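Local coordinates for structural protein VP1 (Trichodysplasia spinulosa-associated polyomavirus, PDB 4U60) that forms the pentameric jelly-roll building block of the viral capsid and binds sialylated glycolipid oligosaccharides such as that of GM1, at residues C[88-94]-C[270-276]. Numbering follows the deposited sequence. Where two conformers were deposited one is given.
Sequences TMWEAVS and NILLRKR
E91 stands between R274 and R276, its carboxylate clasped side-on by both guanidinium groups. E91 OE1 accepts from R274 NE and R276 NE, each at 2.9 Å, from opposite faces of the carboxylate plane. E91 OE2 is also met from opposite faces, by R276 NH2 at 2.9 Å on the syn side and R274 NH2 at 3.1 Å from well above the plane, and takes the backbone N-H of G234. E91 is fully extended, CG anti to the backbone N (chi1 178°), and runs alongside R274, whereas R276 bends at chi2 and chi3, which brings its NE/NH2 edge to the carboxylate, the two planes 39° apart. V93 CG2 lies over one face of the R274 guanidinium and touches R274 CD at 3.5 Å.

On the opposite face of the sheet from E91, K275 runs beside W90, its CG over one ring face, 4.0 Å from the centroid of the W90 six-membered ring, in a CH-pi contact; W90 NE1 is hydrogen-bonded to P76 O. L273 CB fits against W90 CE3 (3.9 Å).

Antiparallel pairing joins strands 86-99 and 260-279 of the jelly roll, interrupted by a classic beta bulge where V93 and S94 both face L272. Four hydrogen bonds of the E91–R274–R276 salt-bridge network and one from G234 fix the buried carboxylate's rotation, and the flanking arginines probably stabilise its charged form.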
# COMPACT_ATOMS: atom_id res chain seq x y z
N THR C 88 -14.17 35.12 25.20
CA THR C 88 -14.06 34.60 23.85
C THR C 88 -12.68 34.00 23.68
O THR C 88 -11.69 34.55 24.18
CB THR C 88 -14.27 35.70 22.80
OG1 THR C 88 -15.44 36.47 23.13
CG2 THR C 88 -14.42 35.08 21.39
N MET C 89 -12.62 32.85 23.00
CA MET C 89 -11.36 32.21 22.65
C MET C 89 -11.37 31.88 21.16
O MET C 89 -12.44 31.65 20.59
CB MET C 89 -11.18 30.92 23.44
CG MET C 89 -11.14 31.12 24.94
SD MET C 89 -10.75 29.59 25.81
CE MET C 89 -9.00 29.47 25.51
N TRP C 90 -10.20 31.87 20.55
CA TRP C 90 -10.03 31.38 19.18
C TRP C 90 -10.03 29.86 19.23
O TRP C 90 -9.33 29.26 20.04
CB TRP C 90 -8.73 31.87 18.55
CG TRP C 90 -8.76 33.32 18.22
CD1 TRP C 90 -8.07 34.32 18.85
CD2 TRP C 90 -9.53 33.95 17.20
NE1 TRP C 90 -8.37 35.54 18.27
CE2 TRP C 90 -9.26 35.33 17.25
CE3 TRP C 90 -10.42 33.47 16.22
CZ2 TRP C 90 -9.85 36.25 16.36
CZ3 TRP C 90 -11.00 34.37 15.35
CH2 TRP C 90 -10.72 35.75 15.43
N GLU C 91 -10.84 29.26 18.36
CA GLU C 91 -10.94 27.81 18.24
C GLU C 91 -10.39 27.42 16.87
O GLU C 91 -10.85 27.93 15.87
CB GLU C 91 -12.41 27.43 18.33
CG GLU C 91 -12.71 25.95 18.20
CD GLU C 91 -14.20 25.68 18.15
OE1 GLU C 91 -14.99 26.64 18.19
OE2 GLU C 91 -14.58 24.48 18.09
N ALA C 92 -9.39 26.54 16.85
CA ALA C 92 -8.80 26.08 15.60
C ALA C 92 -9.73 25.02 14.99
O ALA C 92 -9.99 24.01 15.59
CB ALA C 92 -7.42 25.49 15.85
N VAL C 93 -10.23 25.30 13.79
CA VAL C 93 -11.26 24.49 13.15
C VAL C 93 -10.64 23.46 12.19
O VAL C 93 -11.08 22.33 12.13
CB VAL C 93 -12.21 25.38 12.33
CG1 VAL C 93 -13.24 24.54 11.59
CG2 VAL C 93 -12.89 26.42 13.21
N SER C 94 -9.64 23.89 11.45
CA SER C 94 -9.03 23.06 10.41
C SER C 94 -7.67 23.58 10.03
O SER C 94 -7.35 24.75 10.27
CB SER C 94 -9.94 23.04 9.16
OG SER C 94 -10.11 24.34 8.60
N ASN C 270 -1.81 26.41 6.96
CA ASN C 270 -2.86 27.42 6.87
C ASN C 270 -3.99 26.96 7.77
O ASN C 270 -4.66 25.97 7.49
CB ASN C 270 -3.34 27.59 5.42
CG ASN C 270 -4.34 28.74 5.27
OD1 ASN C 270 -4.01 29.80 4.74
ND2 ASN C 270 -5.56 28.53 5.72
N ILE C 271 -4.17 27.68 8.87
CA ILE C 271 -5.09 27.28 9.92
C ILE C 271 -6.27 28.25 9.98
O ILE C 271 -6.08 29.46 10.04
CB ILE C 271 -4.36 27.22 11.28
CG1 ILE C 271 -3.23 26.20 11.20
CG2 ILE C 271 -5.34 26.90 12.39
CD1 ILE C 271 -2.16 26.37 12.24
N LEU C 272 -7.47 27.69 9.95
CA LEU C 272 -8.70 28.46 10.06
C LEU C 272 -9.15 28.44 11.50
O LEU C 272 -9.22 27.37 12.10
CB LEU C 272 -9.77 27.83 9.18
CG LEU C 272 -11.13 28.51 9.20
CD1 LEU C 272 -11.06 29.83 8.47
CD2 LEU C 272 -12.19 27.60 8.57
N LEU C 273 -9.45 29.62 12.06
CA LEU C 273 -9.94 29.72 13.45
C LEU C 273 -11.21 30.52 13.51
O LEU C 273 -11.47 31.38 12.65
CB LEU C 273 -8.91 30.38 14.37
CG LEU C 273 -7.55 29.68 14.41
CD1 LEU C 273 -6.57 30.45 13.54
CD2 LEU C 273 -7.00 29.57 15.81
N ARG C 274 -12.00 30.25 14.55
CA ARG C 274 -13.27 30.90 14.74
C ARG C 274 -13.42 31.29 16.20
O ARG C 274 -12.79 30.70 17.08
CB ARG C 274 -14.42 29.99 14.32
CG ARG C 274 -14.64 28.77 15.20
CD ARG C 274 -15.75 27.88 14.67
NE ARG C 274 -15.86 26.63 15.43
CZ ARG C 274 -16.54 25.55 15.02
NH1 ARG C 274 -17.19 25.54 13.87
NH2 ARG C 274 -16.59 24.47 15.78
N LYS C 275 -14.26 32.28 16.44
CA LYS C 275 -14.49 32.74 17.80
C LYS C 275 -15.48 31.84 18.52
O LYS C 275 -16.57 31.58 18.01
CB LYS C 275 -15.02 34.18 17.81
CG LYS C 275 -13.98 35.22 17.48
CD LYS C 275 -14.57 36.62 17.54
CE LYS C 275 -13.59 37.65 16.98
NZ LYS C 275 -14.20 39.00 16.92
N ARG C 276 -15.08 31.41 19.72
CA ARG C 276 -15.90 30.56 20.57
C ARG C 276 -16.08 31.21 21.96
O ARG C 276 -15.11 31.59 22.61
CB ARG C 276 -15.23 29.21 20.74
CG ARG C 276 -15.88 28.28 21.77
CD ARG C 276 -17.17 27.66 21.25
NE ARG C 276 -16.88 26.55 20.34
CZ ARG C 276 -17.68 25.51 20.09
NH1 ARG C 276 -18.87 25.42 20.68
NH2 ARG C 276 -17.28 24.56 19.26
O HOH W 1 -7.82 25.24 7.00